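Beta-N-acetylhexosaminidase (Arthrobacter aurescens, PDB 3RCN) probably hydrolyses terminal non-reducing N-acetyl-D-hexosamine residues from N-acetyl-beta-D-hexosaminides, as a member of glycosyl hydrolase family 20. Local coordinates at residues A58-A62 with R63-I67; P118-V122 with E123-V127; N296-D299 with E300-E303; D315-L319 with T320-A324; P473-S476 with A477-E480. One frame throughout, in Å; residues are numbered along the deposited sequence.

Contact 1: A58-A62 with R63-I67; sequences APAPA and REAGI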
loop_
_atom_site.group_PDB
_atom_site.type_symbol
_atom_site.label_atom_id
_atom_site.label_comp_id
_atom_site.label_asym_id
_atom_site.label_seq_id
_atom_site.Cartn_x
_atom_site.Cartn_y
_atom_site.Cartn_z
ATOM N N ALA A 58 3.456 1.142 27.605
ATOM C CA ALA A 58 3.694 2.427 28.243
ATOM C C ALA A 58 5.135 2.529 28.703
ATOM O O ALA A 58 5.743 1.527 29.091
ATOM C CB ALA A 58 2.753 2.607 29.436
ATOM N N PRO A 59 5.681 3.751 28.677
ATOM C CA PRO A 59 7.060 4.049 29.075
ATOM C C PRO A 59 7.260 3.835 30.560
ATOM O O PRO A 59 6.340 4.041 31.349
ATOM C CB PRO A 59 7.190 5.537 28.760
ATOM C CG PRO A 59 5.786 6.052 28.923
ATOM C CD PRO A 59 4.926 4.973 28.355
ATOM N N ALA A 60 8.460 3.420 30.932
ATOM C CA ALA A 60 8.826 3.283 32.332
ATOM C C ALA A 60 10.236 3.835 32.473
ATOM O O ALA A 60 10.919 4.028 31.470
ATOM C CB ALA A 60 8.763 1.819 32.754
ATOM N N PRO A 61 10.677 4.127 33.708
ATOM C CA PRO A 61 12.088 4.548 33.822
ATOM C C PRO A 61 13.017 3.488 33.208
ATOM O O PRO A 61 12.816 2.291 33.422
ATOM C CB PRO A 61 12.301 4.671 35.337
ATOM C CG PRO A 61 10.903 4.945 35.887
ATOM C CD PRO A 61 9.959 4.181 34.998
ATOM N N ALA A 62 14.021 3.930 32.464
ATOM C CA ALA A 62 14.841 3.050 31.627
ATOM C C ALA A 62 15.420 1.790 32.286
ATOM O O ALA A 62 15.352 0.712 31.706
ATOM C CB ALA A 62 15.959 3.859 30.945
ATOM N N ARG A 63 16.008 1.922 33.471
ATOM C CA ARG A 63 16.649 0.782 34.124
ATOM C C ARG A 63 15.606 -0.167 34.692
ATOM O O ARG A 63 15.909 -1.313 35.017
ATOM C CB ARG A 63 17.565 1.254 35.253
ATOM C CG ARG A 63 18.520 2.352 34.850
ATOM C CD ARG A 63 19.601 1.852 33.903
ATOM N NE ARG A 63 20.412 2.954 33.385
ATOM C CZ ARG A 63 21.388 2.813 32.493
ATOM N NH1 ARG A 63 21.684 1.611 32.017
ATOM N NH2 ARG A 63 22.065 3.870 32.071
ATOM N N GLU A 64 14.382 0.338 34.821
ATOM C CA GLU A 64 13.274 -0.353 35.486
ATOM C C GLU A 64 12.300 -1.135 34.603
ATOM O O GLU A 64 11.305 -1.636 35.101
ATOM C CB GLU A 64 12.489 0.640 36.335
ATOM C CG GLU A 64 13.355 1.375 37.325
ATOM C CD GLU A 64 12.608 2.468 38.053
ATOM O OE1 GLU A 64 11.387 2.303 38.287
ATOM O OE2 GLU A 64 13.246 3.496 38.383
ATOM N N ALA A 65 12.563 -1.243 33.308
ATOM C CA ALA A 65 11.509 -1.587 32.348
ATOM C C ALA A 65 11.680 -2.964 31.719
ATOM O O ALA A 65 12.760 -3.541 31.735
ATOM C CB ALA A 65 11.416 -0.517 31.250
ATOM N N GLY A 66 10.580 -3.515 31.224
ATOM C CA GLY A 66 10.605 -4.806 30.568
ATOM C C GLY A 66 11.495 -4.819 29.350
ATOM O O GLY A 66 12.312 -5.729 29.180
ATOM N N ILE A 67 11.318 -3.812 28.499
ATOM C CA ILE A 67 12.191 -3.579 27.355
ATOM C C ILE A 67 12.958 -2.276 27.594
ATOM O O ILE A 67 12.365 -1.197 27.586
ATOM C CB ILE A 67 11.366 -3.433 26.069
ATOM C CG1 ILE A 67 10.535 -4.682 25.826
ATOM C CG2 ILE A 67 12.255 -3.151 24.870
ATOM C CD1 ILE A 67 9.533 -4.522 24.718
#

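Contact 2: P118-V122 with E123-V127; sequences PVVAV and EGWSV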
loop_
_atom_site.group_PDB
_atom_site.type_symbol
_atom_site.label_atom_id
_atom_site.label_comp_id
_atom_site.label_asym_id
_atom_site.label_seq_id
_atom_site.Cartn_x
_atom_site.Cartn_y
_atom_site.Cartn_z
ATOM N N PRO A 118 -2.984 -7.726 15.631
ATOM C CA PRO A 118 -2.607 -9.045 16.173
ATOM C C PRO A 118 -3.258 -10.209 15.430
ATOM O O PRO A 118 -4.470 -10.215 15.248
ATOM C CB PRO A 118 -3.153 -9.010 17.608
ATOM C CG PRO A 118 -3.462 -7.563 17.893
ATOM C CD PRO A 118 -3.802 -6.942 16.571
ATOM N N VAL A 119 -2.457 -11.171 14.991
ATOM C CA VAL A 119 -2.960 -12.436 14.465
ATOM C C VAL A 119 -2.888 -13.601 15.456
ATOM O O VAL A 119 -3.148 -14.749 15.095
ATOM C CB VAL A 119 -2.345 -12.807 13.111
ATOM C CG1 VAL A 119 -2.545 -11.654 12.117
ATOM C CG2 VAL A 119 -0.884 -13.189 13.278
ATOM N N VAL A 120 -2.460 -13.321 16.680
ATOM C CA VAL A 120 -2.322 -14.388 17.662
ATOM C C VAL A 120 -3.043 -14.110 18.985
ATOM O O VAL A 120 -3.670 -13.068 19.162
ATOM C CB VAL A 120 -0.838 -14.723 17.920
ATOM C CG1 VAL A 120 -0.221 -15.347 16.675
ATOM C CG2 VAL A 120 -0.071 -13.477 18.345
ATOM N N ALA A 121 -2.939 -15.065 19.906
ATOM C CA ALA A 121 -3.651 -15.032 21.184
ATOM C C ALA A 121 -3.318 -13.811 22.045
ATOM O O ALA A 121 -4.206 -13.217 22.656
ATOM C CB ALA A 121 -3.382 -16.314 21.969
ATOM N N VAL A 122 -2.039 -13.448 22.084
ATOM C CA VAL A 122 -1.555 -12.326 22.882
ATOM C C VAL A 122 -1.691 -12.512 24.402
ATOM O O VAL A 122 -1.585 -11.551 25.172
ATOM C CB VAL A 122 -2.257 -11.019 22.403
ATOM C CG1 VAL A 122 -2.882 -10.210 23.565
ATOM C CG2 VAL A 122 -1.295 -10.180 21.573
ATOM N N GLU A 123 -1.802 -13.764 24.842
ATOM C CA GLU A 123 -1.823 -14.049 26.277
ATOM C C GLU A 123 -0.403 -13.878 26.789
ATOM O O GLU A 123 -0.151 -13.194 27.786
ATOM C CB GLU A 123 -2.336 -15.461 26.563
ATOM C CG GLU A 123 -3.766 -15.715 26.106
ATOM C CD GLU A 123 -4.754 -14.690 26.646
ATOM O OE1 GLU A 123 -4.504 -14.129 27.738
ATOM O OE2 GLU A 123 -5.779 -14.440 25.973
ATOM N N GLY A 124 0.528 -14.482 26.064
ATOM C CA GLY A 124 1.926 -14.175 26.249
ATOM C C GLY A 124 2.664 -14.403 24.950
ATOM O O GLY A 124 2.236 -15.175 24.084
ATOM N N TRP A 125 3.782 -13.705 24.808
ATOM C CA TRP A 125 4.697 -13.975 23.725
ATOM C C TRP A 125 5.970 -14.342 24.416
ATOM O O TRP A 125 6.178 -13.995 25.575
ATOM C CB TRP A 125 4.934 -12.748 22.864
ATOM C CG TRP A 125 3.750 -12.240 22.133
ATOM C CD1 TRP A 125 2.492 -12.095 22.614
ATOM C CD2 TRP A 125 3.715 -11.800 20.770
ATOM N NE1 TRP A 125 1.663 -11.586 21.637
ATOM C CE2 TRP A 125 2.393 -11.402 20.493
ATOM C CE3 TRP A 125 4.672 -11.705 19.758
ATOM C CZ2 TRP A 125 2.003 -10.912 19.245
ATOM C CZ3 TRP A 125 4.283 -11.219 18.521
ATOM C CH2 TRP A 125 2.963 -10.827 18.277
ATOM N N SER A 126 6.836 -15.047 23.717
ATOM C CA SER A 126 8.094 -15.402 24.322
ATOM C C SER A 126 9.293 -15.019 23.476
ATOM O O SER A 126 9.311 -15.230 22.263
ATOM C CB SER A 126 8.102 -16.884 24.647
ATOM O OG SER A 126 7.166 -17.134 25.668
ATOM N N VAL A 127 10.289 -14.440 24.136
ATOM C CA VAL A 127 11.586 -14.197 23.529
ATOM C C VAL A 127 12.593 -15.195 24.081
ATOM O O VAL A 127 12.829 -15.236 25.284
ATOM C CB VAL A 127 12.097 -12.785 23.845
ATOM C CG1 VAL A 127 11.841 -11.854 22.680
ATOM C CG2 VAL A 127 11.444 -12.262 25.115
#

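Contact 3: N296-D299 with E300-E303; sequences NVLD and EVVE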
loop_
_atom_site.group_PDB
_atom_site.type_symbol
_atom_site.label_atom_id
_atom_site.label_comp_id
_atom_site.label_asym_id
_atom_site.label_seq_id
_atom_site.Cartn_x
_atom_site.Cartn_y
_atom_site.Cartn_z
ATOM N N ASN A 296 17.273 26.401 -9.901
ATOM C CA ASN A 296 15.965 26.618 -9.287
ATOM C C ASN A 296 15.303 25.310 -8.823
ATOM O O ASN A 296 14.691 25.260 -7.757
ATOM C CB ASN A 296 15.055 27.413 -10.219
ATOM C CG ASN A 296 15.487 28.864 -10.343
ATOM O OD1 ASN A 296 16.040 29.435 -9.406
ATOM N ND2 ASN A 296 15.244 29.464 -11.501
ATOM N N VAL A 297 15.445 24.252 -9.616
ATOM C CA VAL A 297 14.944 22.949 -9.217
ATOM C C VAL A 297 15.711 22.470 -7.993
ATOM O O VAL A 297 15.116 21.993 -7.024
ATOM C CB VAL A 297 15.077 21.913 -10.351
ATOM C CG1 VAL A 297 14.965 20.511 -9.805
ATOM C CG2 VAL A 297 14.036 22.158 -11.430
ATOM N N LEU A 298 17.031 22.614 -8.015
ATOM C CA LEU A 298 17.820 22.065 -6.917
ATOM C C LEU A 298 17.647 22.869 -5.631
ATOM O O LEU A 298 17.970 22.384 -4.548
ATOM C CB LEU A 298 19.295 21.954 -7.283
ATOM C CG LEU A 298 19.689 20.899 -8.313
ATOM C CD1 LEU A 298 21.142 21.125 -8.723
ATOM C CD2 LEU A 298 19.482 19.488 -7.792
ATOM N N ASP A 299 17.138 24.092 -5.762
ATOM C CA ASP A 299 16.810 24.920 -4.606
ATOM C C ASP A 299 15.630 24.316 -3.867
ATOM O O ASP A 299 15.620 24.261 -2.642
ATOM C CB ASP A 299 16.434 26.339 -5.029
ATOM C CG ASP A 299 17.638 27.201 -5.354
ATOM O OD1 ASP A 299 18.747 26.889 -4.873
ATOM O OD2 ASP A 299 17.470 28.201 -6.087
ATOM N N GLU A 300 14.621 23.871 -4.604
ATOM C CA GLU A 300 13.485 23.238 -3.945
ATOM C C GLU A 300 13.844 21.850 -3.433
ATOM O O GLU A 300 13.473 21.495 -2.318
ATOM C CB GLU A 300 12.240 23.237 -4.837
ATOM C CG GLU A 300 11.799 24.661 -5.155
ATOM C CD GLU A 300 10.438 24.750 -5.814
ATOM O OE1 GLU A 300 9.532 23.968 -5.433
ATOM O OE2 GLU A 300 10.274 25.617 -6.708
ATOM N N VAL A 301 14.593 21.083 -4.220
ATOM C CA VAL A 301 15.013 19.755 -3.778
ATOM C C VAL A 301 15.678 19.834 -2.415
ATOM O O VAL A 301 15.387 19.054 -1.513
ATOM C CB VAL A 301 16.029 19.129 -4.733
ATOM C CG1 VAL A 301 16.657 17.876 -4.099
ATOM C CG2 VAL A 301 15.388 18.819 -6.067
ATOM N N VAL A 302 16.565 20.805 -2.272
ATOM C CA VAL A 302 17.408 20.895 -1.092
ATOM C C VAL A 302 16.614 21.313 0.145
ATOM O O VAL A 302 16.980 20.989 1.277
ATOM C CB VAL A 302 18.625 21.806 -1.384
ATOM C CG1 VAL A 302 18.785 22.911 -0.342
ATOM C CG2 VAL A 302 19.860 20.960 -1.509
ATOM N N GLU A 303 15.508 22.011 -0.091
ATOM C CA GLU A 303 14.550 22.346 0.956
ATOM C C GLU A 303 13.786 21.099 1.469
ATOM O O GLU A 303 13.537 20.957 2.667
ATOM C CB GLU A 303 13.573 23.406 0.435
ATOM C CG GLU A 303 12.650 23.981 1.493
ATOM C CD GLU A 303 13.416 24.651 2.622
ATOM O OE1 GLU A 303 14.480 25.246 2.337
ATOM O OE2 GLU A 303 12.963 24.574 3.791
#

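Contact 4: D315-L319 with T320-A324; sequences DEVPL and TQWQA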
loop_
_atom_site.group_PDB
_atom_site.type_symbol
_atom_site.label_atom_id
_atom_site.label_comp_id
_atom_site.label_asym_id
_atom_site.label_seq_id
_atom_site.Cartn_x
_atom_site.Cartn_y
_atom_site.Cartn_z
ATOM N N ASP A 315 24.681 9.726 -16.313
ATOM C CA ASP A 315 24.826 8.535 -17.131
ATOM C C ASP A 315 24.264 8.763 -18.529
ATOM O O ASP A 315 23.374 9.596 -18.732
ATOM C CB ASP A 315 24.134 7.327 -16.473
ATOM C CG ASP A 315 22.622 7.516 -16.338
ATOM O OD1 ASP A 315 22.200 8.578 -15.832
ATOM O OD2 ASP A 315 21.853 6.609 -16.739
ATOM N N GLU A 316 24.823 8.026 -19.484
ATOM C CA GLU A 316 24.230 7.824 -20.808
ATOM C C GLU A 316 23.824 9.093 -21.564
ATOM O O GLU A 316 22.635 9.322 -21.812
ATOM C CB GLU A 316 23.046 6.849 -20.704
ATOM C CG GLU A 316 23.346 5.650 -19.799
ATOM C CD GLU A 316 22.325 4.521 -19.897
ATOM O OE1 GLU A 316 21.222 4.736 -20.447
ATOM O OE2 GLU A 316 22.635 3.407 -19.417
ATOM N N VAL A 317 24.806 9.913 -21.929
ATOM C CA VAL A 317 24.524 11.018 -22.830
ATOM C C VAL A 317 25.264 10.889 -24.161
ATOM O O VAL A 317 26.473 11.118 -24.233
ATOM C CB VAL A 317 24.834 12.382 -22.186
ATOM C CG1 VAL A 317 24.026 13.470 -22.868
ATOM C CG2 VAL A 317 24.519 12.351 -20.695
ATOM N N PRO A 318 24.520 10.555 -25.228
ATOM C CA PRO A 318 24.997 10.504 -26.618
ATOM C C PRO A 318 25.388 11.900 -27.070
ATOM O O PRO A 318 24.719 12.853 -26.688
ATOM C CB PRO A 318 23.755 10.047 -27.400
ATOM C CG PRO A 318 22.890 9.370 -26.388
ATOM C CD PRO A 318 23.120 10.118 -25.106
ATOM N N LEU A 319 26.442 12.031 -27.865
ATOM C CA LEU A 319 26.939 13.362 -28.203
ATOM C C LEU A 319 26.352 13.864 -29.509
ATOM O O LEU A 319 26.634 14.984 -29.933
ATOM C CB LEU A 319 28.450 13.348 -28.320
ATOM C CG LEU A 319 29.236 12.813 -27.132
ATOM C CD1 LEU A 319 30.690 12.721 -27.541
ATOM C CD2 LEU A 319 29.070 13.695 -25.911
ATOM N N THR A 320 25.534 13.028 -30.139
ATOM C CA THR A 320 25.018 13.327 -31.460
ATOM C C THR A 320 24.386 14.706 -31.528
ATOM O O THR A 320 24.738 15.507 -32.386
ATOM C CB THR A 320 23.973 12.293 -31.875
ATOM O OG1 THR A 320 24.543 10.987 -31.745
ATOM C CG2 THR A 320 23.520 12.533 -33.319
ATOM N N GLN A 321 23.449 14.974 -30.621
ATOM C CA GLN A 321 22.773 16.261 -30.591
ATOM C C GLN A 321 23.783 17.408 -30.450
ATOM O O GLN A 321 23.717 18.403 -31.171
ATOM C CB GLN A 321 21.766 16.297 -29.448
ATOM C CG GLN A 321 21.048 17.637 -29.252
ATOM C CD GLN A 321 20.076 17.611 -28.065
ATOM O OE1 GLN A 321 19.245 16.697 -27.935
ATOM N NE2 GLN A 321 20.187 18.608 -27.187
ATOM N N TRP A 322 24.722 17.255 -29.529
ATOM C CA TRP A 322 25.658 18.324 -29.220
ATOM C C TRP A 322 26.625 18.584 -30.369
ATOM O O TRP A 322 26.969 19.724 -30.647
ATOM C CB TRP A 322 26.434 18.004 -27.951
ATOM C CG TRP A 322 25.649 18.154 -26.698
ATOM C CD1 TRP A 322 24.416 18.725 -26.556
ATOM C CD2 TRP A 322 26.049 17.723 -25.391
ATOM N NE1 TRP A 322 24.028 18.676 -25.234
ATOM C CE2 TRP A 322 25.017 18.069 -24.502
ATOM C CE3 TRP A 322 27.195 17.093 -24.884
ATOM C CZ2 TRP A 322 25.092 17.802 -23.139
ATOM C CZ3 TRP A 322 27.268 16.827 -23.534
ATOM C CH2 TRP A 322 26.222 17.178 -22.676
ATOM N N GLN A 323 27.051 17.520 -31.034
ATOM C CA GLN A 323 27.958 17.643 -32.160
ATOM C C GLN A 323 27.306 18.377 -33.330
ATOM O O GLN A 323 27.987 19.052 -34.109
ATOM C CB GLN A 323 28.436 16.266 -32.608
ATOM C CG GLN A 323 29.373 15.606 -31.630
ATOM C CD GLN A 323 29.604 14.154 -31.969
ATOM O OE1 GLN A 323 29.016 13.630 -32.916
ATOM N NE2 GLN A 323 30.458 13.490 -31.199
ATOM N N ALA A 324 25.992 18.241 -33.457
ATOM C CA ALA A 324 25.278 18.866 -34.558
ATOM C C ALA A 324 24.710 20.231 -34.172
ATOM O O ALA A 324 24.029 20.877 -34.963
ATOM C CB ALA A 324 24.158 17.937 -35.057
HETATM O O HOH W 1 22.533 13.046 -28.718
#

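Contact 5: P473-S476 with A477-E480; sequences PRLS and AISE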
loop_
_atom_site.group_PDB
_atom_site.type_symbol
_atom_site.label_atom_id
_atom_site.label_comp_id
_atom_site.label_asym_id
_atom_site.label_seq_id
_atom_site.Cartn_x
_atom_site.Cartn_y
_atom_site.Cartn_z
ATOM N N PRO A 473 13.293 -12.638 -3.305
ATOM C CA PRO A 473 14.153 -12.736 -2.115
ATOM C C PRO A 473 15.570 -12.115 -2.208
ATOM O O PRO A 473 16.246 -12.009 -1.185
ATOM C CB PRO A 473 14.231 -14.246 -1.885
ATOM C CG PRO A 473 14.205 -14.806 -3.272
ATOM C CD PRO A 473 13.304 -13.899 -4.074
ATOM N N ARG A 474 16.046 -11.803 -3.411
ATOM C CA ARG A 474 17.429 -11.337 -3.594
ATOM C C ARG A 474 17.871 -10.232 -2.641
ATOM O O ARG A 474 18.949 -10.303 -2.079
ATOM C CB ARG A 474 17.672 -10.897 -5.038
ATOM C CG ARG A 474 17.742 -12.064 -5.986
ATOM C CD ARG A 474 18.004 -11.597 -7.387
ATOM N NE ARG A 474 16.876 -10.865 -7.938
ATOM C CZ ARG A 474 16.846 -10.376 -9.170
ATOM N NH1 ARG A 474 17.887 -10.531 -9.982
ATOM N NH2 ARG A 474 15.775 -9.729 -9.589
ATOM N N LEU A 475 17.034 -9.222 -2.452
ATOM C CA LEU A 475 17.353 -8.117 -1.558
ATOM C C LEU A 475 17.570 -8.573 -0.098
ATOM O O LEU A 475 18.223 -7.884 0.689
ATOM C CB LEU A 475 16.248 -7.065 -1.635
ATOM C CG LEU A 475 16.574 -5.706 -1.034
ATOM C CD1 LEU A 475 17.948 -5.246 -1.506
ATOM C CD2 LEU A 475 15.507 -4.678 -1.406
ATOM N N SER A 476 17.021 -9.727 0.269
ATOM C CA SER A 476 17.246 -10.261 1.607
ATOM C C SER A 476 18.677 -10.772 1.736
ATOM O O SER A 476 19.350 -10.527 2.742
ATOM C CB SER A 476 16.262 -11.386 1.931
ATOM O OG SER A 476 14.928 -10.917 1.938
ATOM N N ALA A 477 19.131 -11.494 0.715
ATOM C CA ALA A 477 20.501 -11.993 0.673
ATOM C C ALA A 477 21.514 -10.833 0.591
ATOM O O ALA A 477 22.549 -10.825 1.271
ATOM C CB ALA A 477 20.663 -12.934 -0.499
ATOM N N ILE A 478 21.190 -9.848 -0.241
ATOM C CA ILE A 478 21.971 -8.626 -0.349
ATOM C C ILE A 478 22.067 -7.880 0.985
ATOM O O ILE A 478 23.136 -7.402 1.350
ATOM C CB ILE A 478 21.412 -7.719 -1.471
ATOM C CG1 ILE A 478 21.858 -8.247 -2.833
ATOM C CG2 ILE A 478 21.889 -6.302 -1.316
ATOM C CD1 ILE A 478 20.887 -7.978 -3.957
ATOM N N SER A 479 20.968 -7.782 1.724
ATOM C CA SER A 479 21.011 -7.073 3.003
ATOM C C SER A 479 22.024 -7.722 3.940
ATOM O O SER A 479 22.640 -7.037 4.760
ATOM C CB SER A 479 19.629 -7.001 3.673
ATOM O OG SER A 479 19.247 -8.243 4.258
ATOM N N GLU A 480 22.195 -9.040 3.815
ATOM C CA GLU A 480 23.165 -9.764 4.635
ATOM C C GLU A 480 24.596 -9.469 4.179
ATOM O O GLU A 480 25.494 -9.229 4.989
ATOM C CB GLU A 480 22.896 -11.272 4.616
ATOM C CG GLU A 480 23.868 -12.050 5.486
ATOM C CD GLU A 480 23.267 -13.300 6.123
ATOM O OE1 GLU A 480 22.246 -13.175 6.829
ATOM O OE2 GLU A 480 23.828 -14.400 5.929
#

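Contact 1: A58-A62 with R63-I67
Glu64 starts with CG beside its own backbone N (chi1 -55°) and then runs extended through chi2, which lays its carboxylate against the ring of Pro61. The two side chains lie askew to one another. OE2 comes to 3.4 Å from Pro61 CB, and OE1 lies 3.6 Å from Pro61 CG. The contact is van der Waals in kind. The carboxylate lies along the CB and CG methylenes and makes no hydrogen bond with them.

The backbone makes this possible. Residues Pro61 to Glu64 form a beta turn of type I, with Ala62 and Arg63 at the two corners. It is closed by the hydrogen bond from Glu64 N to Pro61 O, 2.9 Å long. The N-H is bent towards its acceptor, with an angle of 141° at the hydrogen. The donor stands above the plane of the Pro61 carbonyl and does not lie on a lone pair. CB of Glu64 rests near the same oxygen.

Next to the turn, the methyl groups of Ala60 and Ala65 point towards each other and meet CB to CB at 3.8 Å. Ala65 is buried, while Pro61, Arg63 and Glu64 at the turn are exposed.

The loop lies at the end of the beta-alpha-beta crossover from strand 32-34 through helix 39-53 to strand 67-71. Ala58 and Ala60 pair by backbone with Val32, and Pro59 packs on Arg42 of the helix. Ala62 and Arg63 touch Leu70 of strand 67-71.

Contact 2: P118-V122 with E123-V127
NE1 of Trp125 is the polar atom that Val122 approaches, and what meets it across the contact is hydrocarbon. CG2 of Val122 arrives at the edge of the indole, in the ring plane, 3.3 Å from NE1. CA of the same valine is 3.5 Å from NE1. Val120 adds a second methyl: its CG2 is 3.4 Å from Trp125 CZ2 and approaches the ring obliquely. The two valine side chains thus meet neighbouring parts of one indole. Trp125 CG sits beside the backbone N (chi1 -64°), which turns the ring back towards the loop that precedes it.

Val122 has a left-handed backbone conformation, and the chain bends over the next two residues. Ala121 CB and Glu123 CG lie 4.2 Å apart on the exposed outside of the bend. With alanine in place of the indole of Trp125, the methyls of Val120 and Val122 would probably lose their shared partner, opening a gap between the loop and the strand.

Trp125 also meets Trp55 edge-to-face and packs on Leu109 of helix 95-109 and Thr53 of helix 39-53. Its backbone pairs with Leu26, where strand 125-134 runs antiparallel to strand 16-26.

Contact 3: N296-D299 with E300-E303
Glu300 sits one helical turn on from Asn296, and its CB leaves the helix 3.8 Å from Val297 O. CG follows, beside the backbone N of its own residue (chi1 -62°), and passes 3.9 Å from Asn296 O. From there the chain runs extended to a carboxylate held by the loop at Asn187-Arg188 and by Gln223 at the start of helix 223-235. OE1 accepts hydrogen bonds from Gln223 NE2 and the backbone N of Asn187. OE2 accepts one from the backbone N of Arg188. Three donors therefore fix the rotation of the group and probably stabilise its negative charge.

A neighbouring face of the helix is apolar. CG1 of Val297 meets CG2 of Val301 at 4.1 Å, and Leu298 CD2 is more distant, 4.5 Å from that same CG2. The backbone shows the i to i+4 pattern of an alpha helix. Val301 N bonds to Val297 O at 3.0 Å, and Val302 N to Leu298 O at 3.1 Å. The bonds of Glu300 N to Asn296 O and of Glu303 N to Asp299 O are weak.

Helix 288-304 belongs to the alpha-beta barrel of the catalytic domain. Leu298, Val301 and Val302 pack on Ile310 of the following strand, 309-313. Leu298 also reaches Leu351 and Leu355 of helix 342-357, while Asp299 OD1 accepts hydrogen bonds from His354 of that helix and His358 just beyond it.

Contact 4: D315-L319 with T320-A324
Leu319 meets Trp322 and Gln323 at the start of the short helix 320-323, and torsions place each group. Leu319 keeps CG beside its backbone N (chi1 -54°) and is extended at chi2, which sets its two methyls apart for different partners. CD2 lies 4.0 Å from Trp322 CE3 and approaches the indole obliquely. CD1 lies 3.7 Å from Gln323 NE2.

Gln323 runs back along the chain. Its CG also lies beside the backbone N (chi1 -70°), and the extended chain beyond carries the amide over Leu319. CG rests near Leu319 O, and NE2 comes to 3.5 Å from Leu319 CB, a van der Waals contact. The same glutamine side chain is about 3 Å from a sulfate ion, probably from the crystallisation liquor. Val317 CG1 adds a methyl near the indole, 4.3 Å from Trp322 CH2. The pyrrole side of the indole has a partner outside the two segments, NE1 donating to Leu284 O.

Two polar links close the turn. Gln323 N bonds to Leu319 O at 2.8 Å, nearly straight out from the carbonyl. A water takes the N-H of Gln321 at 2.9 Å and donates weakly to Pro318 O.

Glu316, just before this turn, is the predicted proton donor. Asp315 and Glu316 are consistent with the Asp-Glu pair seen at the active site of family 20 enzymes. Neither residue touches the helix here. The chemistry thus divides: carboxylates on the loop after strand 309-313, then a turn held by Leu319-Trp322 packing, one backbone bond and a water, each on separate residues.

Contact 5: P473-S476 with A477-E480
Pro473, with a cis peptide bond before it, leads into alpha helix 474-483 of the barrel domain, whose first turns run through Glu480. All eight residues are buried, so the contrast is between close and slack parts and not between core and solvent.

The close part runs along the middle of the helix. Ile478 N bonds to Arg474 O at 2.9 Å, and the N-H points almost straight at it (172°). Ser479 N reaches Leu475 O at the same distance. Ile478 CB, CG1 and CD1 all settle near Arg474 O. On one flank Leu475 CD1 and Ile478 CG2 meet at 4.1 Å, an ordinary methyl contact.

The slack part lies at the two ends. Ala477 N is 3.5 Å from Pro473 O and Glu480 N is 3.4 Å from Ser476 O, both weak bonds.

Polar ends leave the helix for other partners. Arg474 donates to His410 O and Ala470 O, and its side chain lies about 3 Å from a glycerol. Glu480 forms a salt bridge with Arg497 of helix 491-508 and a hydrogen bond with Tyr432.

Ser479 bonds within the helix instead. Its chi1 of 75° sets OG between the backbone N and the carbonyl carbon, turned back to Ser476 O. OG donates to that oxygen at 2.7 Å, tilted 27° from the carbonyl plane. Replacing Ser479 by alanine would probably cost Ser476 O this short hydroxyl bond. CB of Ser479 lies 3.4 Å from Leu475 O.

In the fold
Contacts 1 and 2 lie at the surface of the smaller domain, with centres about 20 Å apart, and both touch the second subunit. Each is a turn leading into a strand of the same six-stranded sheet, and both reach helix 39-53. Contacts 3, 4 and 5 belong to the catalytic barrel. Contact 5 is wholly buried, contact 3 partly, and contact 4 is at the surface, about 61 Å from contact 2 between centres. Contacts 3 and 4 flank strand 309-313, one on the helix before it and the other after it. Chemistry follows place: contacts 3 and 5 carry runs of helical backbone bonds, contacts 1 and 4 one each, contact 4 with a water besides, and contact 2 is apolar packing.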